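Local atomic coordinates of PA0821 (Pseudomonas aeruginosa, PDB entry 7DRG), a protein that probably serves as the immunity protein (antitoxin) that protects the bacterium from a VRR-NUC-type nuclease effector of its own type VI secretion system. Residues B[57-62]-B[95-100]; B[177-182]-B[227-232]; B[233-238]-B[267-272]. All blocks are in the same frame, centred on the assembly; numbering follows the deposited sequence.

Contact 1 (B[57-62]-B[95-100]); sequences SLCQCF and PLREMM
Two helices, 52-69 and the short 96-101, pack nearly antiparallel here within the type VI immunity fold, and Cys-59 of the first meets Leu-96, Arg-97 and Met-100 of the second. The axes of the segments run at 157° to each other and 10.1 Å apart, and the Cys-59 thiol lies between them. Cys-59 SG lies 3.6 Å from Arg-97 CG and 3.8 Å from SE of Met-100, a selenomethionine, while Leu-96 CG comes within 3.9 Å of the same SG. Arg-97 stays extended from CG to NE (chi3 -161°), which carries its guanidinium over the flank of the first helix; Cys-59 CB sits over the centre of one guanidinium face, 3.7 Å above the plane. The Gln-60 side chain runs alongside Arg-97, pointing the same way, with the amide plane turned 56° from the guanidinium. Further along, Leu-96 CD2 touches Phe-62 CB at 3.7 Å and reaches the ring obliquely. Phe-62 also stacks on Tyr-113, and Leu-96 rests on Phe-111, so strand 109-114 lies beneath both helices. Across the interface the chemistry is thus mostly sulfur, selenium and hydrocarbon; Arg-97 NH2 forms a salt bridge with Asp-63, one turn beyond Cys-59, which probably offsets its charge and steadies the guanidinium where it lies over Cys-59 CB.

Contact 2 (B[177-182]-B[227-232]); sequences QGYAGH and IKTVSW
Tyr-179 and Thr-229 make the central touch: the methyl CG2 of Thr-229 stands over one face of the tyrosine ring, 3.9 Å from its centroid and 15° off the normal, a CH-pi contact. With chi1 at 41°, Tyr-179 CG lies between the backbone N and the carbonyl carbon, and the ring swings off strand 177-180 toward the loop 227-232. Lys-228, fully stretched, crosses the far end of that ring, its CD 3.4 Å from Tyr-179 OH. At the other end of the contact Ser-231 OG lies 3.1 Å from Ala-180 O, at best a weak hydrogen bond.

Ordered water fills in between. One molecule donates to Gln-177 OE1 and accepts from Lys-228 N; a second donates to both Gly-178 O (2.8 Å) and Thr-229 O (2.9 Å), joining two carbonyls that could not bond directly. A third lies 2.5 Å from Tyr-179 OH and receives a weak bond from Lys-228 NZ, and a fourth ties His-182 O to Ser-231 OG.

Behind this shell, Gln-177 NE2 hydrogen-bonds Tyr-302 OH, Tyr-45 hydrogen-bonds Tyr-179 OH, and Asp-209 forms a salt bridge with Lys-228 NZ, which also bonds Val-210 O. Arg-330 donates to Thr-229 OG1, whose own proton goes to Val-230 O at 2.8 Å; the two bonds probably fix the rotation of the Thr-229 side chain and so keep its methyl over the ring. Much of the polar linkage between loop and strand passes through water, beside the direct CH-pi contact, and the buried lysine charge is probably balanced by Asp-209.

Contact 3 (B[233-238]-B[267-272]); sequences LTLLNN and GVVIQA
Leu-235 CG lies opposite its own backbone N (chi1 -175°), and Val-269 puts CG1 opposite its backbone N (chi1 174°), leaving CG2 opposite the carbonyl carbon, which brings Leu-235 CD1 to 3.9 Å from Val-269 CG2, the two side chains slanting past each other. Leu-233 turns the other way (chi1 -48°) and lies alongside Gln-271, its CD2 3.9 Å from Gln-271 CB, while its CB meets Val-269 CG1. These four share one face of an antiparallel strand pair; Thr-234, Leu-236, Val-268 and Ile-270 occupy the other. Four backbone bonds link the strands, in two hydrogen-bonded pairs. Thr-234 and Ile-270 are joined at 2.9 Å (Thr-234 N to Ile-270 O) and 2.8 Å (Ile-270 N to Thr-234 O), and Leu-236 and Val-268 exchange a like pair, Leu-236 N to Val-268 O and Val-268 N to Leu-236 O, both 3.0 Å. A water lies 2.8 Å from both Ile-270 O and Thr-234 OG1 and probably gives the carbonyl a second proton. Where the ladder ends, the non-hydrogen-bonded pair Asn-237 and Gly-267 brings the CA atoms of these two residues to 4.0 Å, and Asn-237 then N-caps helix 238-243 through OD1 to Arg-240 N. Outward, strand 177-180 borders 233-237 and strand 259-264 borders 267-272. Helix 161-173 packs on the Leu-233, Leu-235, Val-269 and Gln-271 face, and helix 288-297 on the face of Thr-234, Leu-236 and Ile-270.

How the contacts relate
From the N terminus, the three contacts close in series, none enclosing or crossing another. Contact 1 comes first, closing off the 32 residues between segments 57-62 and 95-100. Contact 2 then brings the chain back to strand 177-180 after 44 residues, and contact 3 follows at once, because the loop 227-232 runs straight into strand 233-237; 28 residues later strand 267-272 pairs with it. Contacts 2 and 3 touch, Ala-180 N lying 2.9 Å from Leu-233 O and Trp-232 O 2.7 Å from Ala-272 N, probable hydrogen bonds both. Contact 1 stands apart, its centre 25 Å from each of theirs, though helix 161-173 touches segments of contacts 1 and 3.

Contact 1 (B[57-62]-B[95-100])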
loop_
_atom_site.group_PDB
_atom_site.type_symbol
_atom_site.label_atom_id
_atom_site.label_comp_id
_atom_site.label_asym_id
_atom_site.label_seq_id
_atom_site.Cartn_x
_atom_site.Cartn_y
_atom_site.Cartn_z
ATOM N N SER B 57 3.917 -36.277 -18.883
ATOM C CA SER B 57 3.372 -35.037 -19.430
ATOM C C SER B 57 3.988 -33.819 -18.757
ATOM O O SER B 57 4.258 -32.810 -19.419
ATOM C CB SER B 57 1.849 -35.026 -19.301
ATOM O OG SER B 57 1.281 -35.903 -20.275
ATOM N N LEU B 58 4.244 -33.902 -17.449
ATOM C CA LEU B 58 4.945 -32.818 -16.770
ATOM C C LEU B 58 6.337 -32.622 -17.351
ATOM O O LEU B 58 6.819 -31.490 -17.476
ATOM C CB LEU B 58 5.033 -33.118 -15.271
ATOM C CG LEU B 58 3.731 -32.962 -14.484
ATOM C CD1 LEU B 58 3.874 -33.580 -13.092
ATOM C CD2 LEU B 58 3.357 -31.479 -14.367
ATOM N N CYS B 59 7.005 -33.721 -17.708
ATOM C CA CYS B 59 8.321 -33.605 -18.316
ATOM C C CYS B 59 8.241 -32.987 -19.699
ATOM O O CYS B 59 9.160 -32.260 -20.095
ATOM C CB CYS B 59 8.991 -34.971 -18.384
ATOM S SG CYS B 59 9.509 -35.535 -16.753
ATOM N N GLN B 60 7.169 -33.275 -20.450
ATOM C CA GLN B 60 6.984 -32.617 -21.739
ATOM C C GLN B 60 6.695 -31.134 -21.552
ATOM O O GLN B 60 7.188 -30.302 -22.324
ATOM C CB GLN B 60 5.868 -33.311 -22.528
ATOM C CG GLN B 60 5.498 -32.643 -23.854
ATOM C CD GLN B 60 6.589 -32.678 -24.915
ATOM O OE1 GLN B 60 7.442 -33.565 -24.936
ATOM N NE2 GLN B 60 6.548 -31.706 -25.821
ATOM N N CYS B 61 5.936 -30.780 -20.506
ATOM C CA CYS B 61 5.762 -29.369 -20.168
ATOM C C CYS B 61 7.107 -28.700 -19.920
ATOM O O CYS B 61 7.368 -27.595 -20.417
ATOM C CB CYS B 61 4.873 -29.209 -18.937
ATOM S SG CYS B 61 3.152 -29.697 -19.127
ATOM N N PHE B 62 7.976 -29.352 -19.140
ATOM C CA PHE B 62 9.266 -28.744 -18.848
ATOM C C PHE B 62 10.124 -28.623 -20.100
ATOM O O PHE B 62 10.833 -27.623 -20.266
ATOM C CB PHE B 62 10.003 -29.526 -17.759
ATOM C CG PHE B 62 11.273 -28.859 -17.312
ATOM C CD1 PHE B 62 11.229 -27.609 -16.715
ATOM C CD2 PHE B 62 12.505 -29.463 -17.500
ATOM C CE1 PHE B 62 12.385 -26.968 -16.310
ATOM C CE2 PHE B 62 13.671 -28.822 -17.085
ATOM C CZ PHE B 62 13.603 -27.577 -16.488
ATOM N N PRO B 95 18.671 -34.380 -15.819
ATOM C CA PRO B 95 17.414 -34.153 -16.539
ATOM C C PRO B 95 16.221 -34.500 -15.666
ATOM O O PRO B 95 16.268 -35.427 -14.854
ATOM C CB PRO B 95 17.515 -35.101 -17.740
ATOM C CG PRO B 95 18.975 -35.222 -17.971
ATOM C CD PRO B 95 19.611 -35.198 -16.602
ATOM N N LEU B 96 15.142 -33.734 -15.840
ATOM C CA LEU B 96 13.940 -33.974 -15.050
ATOM C C LEU B 96 13.437 -35.403 -15.226
ATOM O O LEU B 96 13.037 -36.043 -14.249
ATOM C CB LEU B 96 12.852 -32.955 -15.415
ATOM C CG LEU B 96 11.573 -33.015 -14.587
ATOM C CD1 LEU B 96 11.905 -32.817 -13.115
ATOM C CD2 LEU B 96 10.591 -31.943 -15.045
ATOM N N ARG B 97 13.484 -35.938 -16.453
ATOM C CA ARG B 97 13.036 -37.315 -16.672
ATOM C C ARG B 97 13.874 -38.319 -15.889
ATOM O O ARG B 97 13.366 -39.372 -15.483
ATOM C CB ARG B 97 13.079 -37.657 -18.163
ATOM C CG ARG B 97 12.031 -36.926 -18.989
ATOM C CD ARG B 97 12.251 -37.095 -20.494
ATOM N NE ARG B 97 11.546 -36.061 -21.249
ATOM C CZ ARG B 97 10.283 -36.153 -21.631
ATOM N NH1 ARG B 97 9.586 -37.238 -21.330
ATOM N NH2 ARG B 97 9.735 -35.155 -22.310
ATOM N N GLU B 98 15.155 -38.019 -15.672
ATOM C CA GLU B 98 16.003 -38.933 -14.920
ATOM C C GLU B 98 15.656 -38.904 -13.437
ATOM O O GLU B 98 15.636 -39.947 -12.777
ATOM C CB GLU B 98 17.475 -38.588 -15.152
ATOM C CG GLU B 98 18.477 -39.565 -14.536
ATOM C CD GLU B 98 18.614 -40.881 -15.299
ATOM O OE1 GLU B 98 18.239 -40.957 -16.489
ATOM O OE2 GLU B 98 19.115 -41.852 -14.693
HETATM N N MSE B 99 15.364 -37.724 -12.899
HETATM C CA MSE B 99 14.999 -37.616 -11.493
HETATM C C MSE B 99 13.631 -38.249 -11.246
HETATM O O MSE B 99 13.428 -38.926 -10.235
HETATM C CB MSE B 99 15.023 -36.153 -11.047
HETATM C CG MSE B 99 16.433 -35.603 -10.953
HETATM SE SE MSE B 99 16.458 -33.760 -10.318
HETATM C CE MSE B 99 15.744 -32.881 -11.919
HETATM N N MSE B 100 12.722 -38.076 -12.190
HETATM C CA MSE B 100 11.384 -38.680 -12.009
HETATM C C MSE B 100 11.495 -40.204 -12.136
HETATM O O MSE B 100 10.718 -40.902 -11.509
HETATM C CB MSE B 100 10.417 -38.141 -13.063
HETATM C CG MSE B 100 10.295 -36.652 -13.102
HETATM SE SE MSE B 100 8.403 -36.199 -13.168
HETATM C CE MSE B 100 8.245 -36.833 -11.403
#

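Contact 2 (B[177-182]-B[227-232])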
loop_
_atom_site.group_PDB
_atom_site.type_symbol
_atom_site.label_atom_id
_atom_site.label_comp_id
_atom_site.label_asym_id
_atom_site.label_seq_id
_atom_site.Cartn_x
_atom_site.Cartn_y
_atom_site.Cartn_z
ATOM N N GLN B 177 -8.592 -26.484 -12.253
ATOM C CA GLN B 177 -8.778 -25.043 -12.241
ATOM C C GLN B 177 -7.411 -24.401 -12.385
ATOM O O GLN B 177 -6.377 -25.054 -12.215
ATOM C CB GLN B 177 -9.455 -24.565 -10.953
ATOM C CG GLN B 177 -8.687 -24.957 -9.699
ATOM C CD GLN B 177 -9.352 -24.471 -8.431
ATOM O OE1 GLN B 177 -9.560 -23.269 -8.251
ATOM N NE2 GLN B 177 -9.685 -25.403 -7.535
ATOM N N GLY B 178 -7.413 -23.115 -12.699
ATOM C CA GLY B 178 -6.149 -22.437 -12.906
ATOM C C GLY B 178 -6.363 -21.010 -13.357
ATOM O O GLY B 178 -7.490 -20.575 -13.617
ATOM N N TYR B 179 -5.251 -20.288 -13.452
ATOM C CA TYR B 179 -5.271 -18.879 -13.836
ATOM C C TYR B 179 -3.858 -18.464 -14.210
ATOM O O TYR B 179 -2.879 -19.111 -13.825
ATOM C CB TYR B 179 -5.813 -17.973 -12.713
ATOM C CG TYR B 179 -5.316 -18.375 -11.345
ATOM C CD1 TYR B 179 -4.072 -17.957 -10.880
ATOM C CD2 TYR B 179 -6.083 -19.198 -10.527
ATOM C CE1 TYR B 179 -3.607 -18.358 -9.630
ATOM C CE2 TYR B 179 -5.628 -19.602 -9.280
ATOM C CZ TYR B 179 -4.398 -19.179 -8.837
ATOM O OH TYR B 179 -3.967 -19.596 -7.603
ATOM N N ALA B 180 -3.762 -17.354 -14.936
ATOM C CA ALA B 180 -2.465 -16.790 -15.280
ATOM C C ALA B 180 -2.593 -15.282 -15.406
ATOM O O ALA B 180 -3.642 -14.766 -15.796
ATOM C CB ALA B 180 -1.913 -17.356 -16.590
ATOM N N GLY B 181 -1.510 -14.587 -15.084
ATOM C CA GLY B 181 -1.490 -13.134 -15.164
ATOM C C GLY B 181 -0.327 -12.609 -14.344
ATOM O O GLY B 181 0.611 -13.339 -14.041
ATOM N N HIS B 182 -0.413 -11.337 -13.983
ATOM C CA HIS B 182 0.624 -10.753 -13.138
ATOM C C HIS B 182 0.668 -11.394 -11.756
ATOM O O HIS B 182 -0.366 -11.656 -11.131
ATOM C CB HIS B 182 0.394 -9.252 -12.988
ATOM C CG HIS B 182 0.627 -8.478 -14.245
ATOM N ND1 HIS B 182 -0.387 -8.173 -15.125
ATOM C CD2 HIS B 182 1.757 -7.958 -14.779
ATOM C CE1 HIS B 182 0.103 -7.484 -16.139
ATOM N NE2 HIS B 182 1.403 -7.343 -15.958
ATOM N N ILE B 227 -13.594 -21.717 -7.821
ATOM C CA ILE B 227 -12.325 -21.144 -8.258
ATOM C C ILE B 227 -11.896 -20.024 -7.320
ATOM O O ILE B 227 -12.716 -19.367 -6.670
ATOM C CB ILE B 227 -12.375 -20.610 -9.708
ATOM C CG1 ILE B 227 -13.416 -19.493 -9.844
ATOM C CG2 ILE B 227 -12.630 -21.743 -10.693
ATOM C CD1 ILE B 227 -13.390 -18.817 -11.196
ATOM N N LYS B 228 -10.582 -19.802 -7.273
ATOM C CA LYS B 228 -10.021 -18.748 -6.439
ATOM C C LYS B 228 -10.206 -17.377 -7.070
ATOM O O LYS B 228 -10.615 -16.422 -6.397
ATOM C CB LYS B 228 -8.536 -19.023 -6.205
ATOM C CG LYS B 228 -7.809 -17.947 -5.408
ATOM C CD LYS B 228 -6.314 -18.112 -5.623
ATOM C CE LYS B 228 -5.516 -16.970 -5.030
ATOM N NZ LYS B 228 -4.070 -17.107 -5.381
ATOM N N THR B 229 -9.892 -17.253 -8.354
ATOM C CA THR B 229 -9.834 -15.939 -8.970
ATOM C C THR B 229 -9.861 -16.086 -10.481
ATOM O O THR B 229 -9.509 -17.134 -11.033
ATOM C CB THR B 229 -8.569 -15.176 -8.553
ATOM O OG1 THR B 229 -8.607 -13.850 -9.095
ATOM C CG2 THR B 229 -7.322 -15.884 -9.083
ATOM N N VAL B 230 -10.288 -15.015 -11.133
ATOM C CA VAL B 230 -10.041 -14.836 -12.554
ATOM C C VAL B 230 -8.761 -14.022 -12.712
ATOM O O VAL B 230 -8.311 -13.337 -11.790
ATOM C CB VAL B 230 -11.235 -14.155 -13.256
ATOM C CG1 VAL B 230 -12.541 -14.827 -12.861
ATOM C CG2 VAL B 230 -11.277 -12.661 -12.919
ATOM N N SER B 231 -8.152 -14.110 -13.887
ATOM C CA SER B 231 -7.036 -13.235 -14.229
ATOM C C SER B 231 -7.012 -13.118 -15.745
ATOM O O SER B 231 -8.040 -13.314 -16.400
ATOM C CB SER B 231 -5.715 -13.760 -13.642
ATOM O OG SER B 231 -4.733 -12.731 -13.682
ATOM N N TRP B 232 -5.848 -12.784 -16.308
ATOM C CA TRP B 232 -5.747 -12.680 -17.764
ATOM C C TRP B 232 -6.171 -13.981 -18.434
ATOM O O TRP B 232 -6.932 -13.975 -19.410
ATOM C CB TRP B 232 -4.320 -12.302 -18.174
ATOM C CG TRP B 232 -4.168 -12.137 -19.660
ATOM C CD1 TRP B 232 -4.978 -11.410 -20.493
ATOM C CD2 TRP B 232 -3.149 -12.708 -20.493
ATOM N NE1 TRP B 232 -4.526 -11.500 -21.788
ATOM C CE2 TRP B 232 -3.405 -12.287 -21.818
ATOM C CE3 TRP B 232 -2.042 -13.523 -20.247
ATOM C CZ2 TRP B 232 -2.589 -12.652 -22.890
ATOM C CZ3 TRP B 232 -1.237 -13.893 -21.312
ATOM C CH2 TRP B 232 -1.512 -13.467 -22.614
HETATM O O HOH W 1 -8.802 -20.932 -9.192
HETATM O O HOH W 2 -9.487 -19.916 -11.703
HETATM O O HOH W 3 -1.869 -18.522 -6.646
HETATM O O HOH W 4 -2.545 -13.313 -12.212
#

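Contact 3 (B[233-238]-B[267-272])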
loop_
_atom_site.group_PDB
_atom_site.type_symbol
_atom_site.label_atom_id
_atom_site.label_comp_id
_atom_site.label_asym_id
_atom_site.label_seq_id
_atom_site.Cartn_x
_atom_site.Cartn_y
_atom_site.Cartn_z
ATOM N N LEU B 233 -5.692 -15.109 -17.919
ATOM C CA LEU B 233 -6.168 -16.414 -18.341
ATOM C C LEU B 233 -6.863 -17.065 -17.154
ATOM O O LEU B 233 -6.387 -16.963 -16.020
ATOM C CB LEU B 233 -5.022 -17.293 -18.840
ATOM C CG LEU B 233 -4.056 -16.660 -19.843
ATOM C CD1 LEU B 233 -3.028 -17.682 -20.312
ATOM C CD2 LEU B 233 -4.817 -16.083 -21.042
ATOM N N THR B 234 -8.005 -17.693 -17.413
ATOM C CA THR B 234 -8.774 -18.393 -16.396
ATOM C C THR B 234 -9.129 -19.768 -16.932
ATOM O O THR B 234 -9.674 -19.871 -18.030
ATOM C CB THR B 234 -10.041 -17.615 -16.037
ATOM O OG1 THR B 234 -9.678 -16.268 -15.701
ATOM C CG2 THR B 234 -10.728 -18.248 -14.830
ATOM N N LEU B 235 -8.817 -20.818 -16.168
ATOM C CA LEU B 235 -9.056 -22.193 -16.597
ATOM C C LEU B 235 -10.186 -22.801 -15.773
ATOM O O LEU B 235 -10.128 -22.801 -14.539
ATOM C CB LEU B 235 -7.785 -23.044 -16.472
ATOM C CG LEU B 235 -7.891 -24.483 -17.005
ATOM C CD1 LEU B 235 -6.547 -24.945 -17.479
ATOM C CD2 LEU B 235 -8.393 -25.442 -15.930
ATOM N N LEU B 236 -11.188 -23.349 -16.458
ATOM C CA LEU B 236 -12.280 -24.079 -15.829
ATOM C C LEU B 236 -12.324 -25.482 -16.410
ATOM O O LEU B 236 -12.357 -25.635 -17.632
ATOM C CB LEU B 236 -13.628 -23.405 -16.083
ATOM C CG LEU B 236 -13.763 -21.906 -15.817
ATOM C CD1 LEU B 236 -15.164 -21.458 -16.187
ATOM C CD2 LEU B 236 -13.462 -21.572 -14.362
ATOM N N ASN B 237 -12.343 -26.497 -15.547
ATOM C CA ASN B 237 -12.624 -27.828 -16.069
ATOM C C ASN B 237 -14.109 -27.925 -16.424
ATOM O O ASN B 237 -14.900 -27.020 -16.155
ATOM C CB ASN B 237 -12.190 -28.919 -15.081
ATOM C CG ASN B 237 -13.016 -28.947 -13.802
ATOM O OD1 ASN B 237 -13.751 -28.010 -13.482
ATOM N ND2 ASN B 237 -12.878 -30.038 -13.048
ATOM N N ASN B 238 -14.486 -29.026 -17.082
ATOM C CA ASN B 238 -15.855 -29.110 -17.579
ATOM C C ASN B 238 -16.877 -29.025 -16.453
ATOM O O ASN B 238 -17.957 -28.455 -16.643
ATOM C CB ASN B 238 -16.054 -30.387 -18.392
ATOM C CG ASN B 238 -15.583 -30.237 -19.831
ATOM O OD1 ASN B 238 -15.463 -29.124 -20.344
ATOM N ND2 ASN B 238 -15.331 -31.360 -20.493
ATOM N N GLY B 267 -12.041 -28.984 -20.743
ATOM C CA GLY B 267 -12.265 -27.713 -20.088
ATOM C C GLY B 267 -12.007 -26.600 -21.073
ATOM O O GLY B 267 -11.823 -26.836 -22.270
ATOM N N VAL B 268 -11.975 -25.374 -20.554
ATOM C CA VAL B 268 -11.757 -24.201 -21.388
ATOM C C VAL B 268 -10.815 -23.247 -20.666
ATOM O O VAL B 268 -10.811 -23.159 -19.434
ATOM C CB VAL B 268 -13.095 -23.510 -21.748
ATOM C CG1 VAL B 268 -13.779 -22.950 -20.508
ATOM C CG2 VAL B 268 -12.890 -22.427 -22.808
ATOM N N VAL B 269 -9.983 -22.558 -21.443
ATOM C CA VAL B 269 -9.225 -21.407 -20.962
ATOM C C VAL B 269 -9.849 -20.153 -21.555
ATOM O O VAL B 269 -10.070 -20.071 -22.771
ATOM C CB VAL B 269 -7.733 -21.493 -21.325
ATOM C CG1 VAL B 269 -7.018 -20.180 -20.929
ATOM C CG2 VAL B 269 -7.085 -22.664 -20.628
ATOM N N ILE B 270 -10.139 -19.186 -20.698
ATOM C CA ILE B 270 -10.688 -17.896 -21.102
ATOM C C ILE B 270 -9.561 -16.877 -21.062
ATOM O O ILE B 270 -8.842 -16.786 -20.063
ATOM C CB ILE B 270 -11.841 -17.471 -20.180
ATOM C CG1 ILE B 270 -12.908 -18.564 -20.122
ATOM C CG2 ILE B 270 -12.434 -16.130 -20.636
ATOM C CD1 ILE B 270 -14.003 -18.301 -19.121
ATOM N N GLN B 271 -9.398 -16.122 -22.146
ATOM C CA GLN B 271 -8.433 -15.030 -22.210
ATOM C C GLN B 271 -9.197 -13.720 -22.073
ATOM O O GLN B 271 -10.060 -13.415 -22.902
ATOM C CB GLN B 271 -7.640 -15.067 -23.520
ATOM C CG GLN B 271 -6.730 -13.851 -23.716
ATOM C CD GLN B 271 -5.963 -13.885 -25.033
ATOM O OE1 GLN B 271 -5.862 -14.931 -25.683
ATOM N NE2 GLN B 271 -5.404 -12.746 -25.423
ATOM N N ALA B 272 -8.895 -12.959 -21.024
ATOM C CA ALA B 272 -9.608 -11.714 -20.735
ATOM C C ALA B 272 -8.739 -10.538 -21.166
ATOM O O ALA B 272 -7.981 -9.988 -20.371
ATOM C CB ALA B 272 -9.959 -11.626 -19.251
HETATM O O HOH W 5 -9.466 -14.888 -18.116
#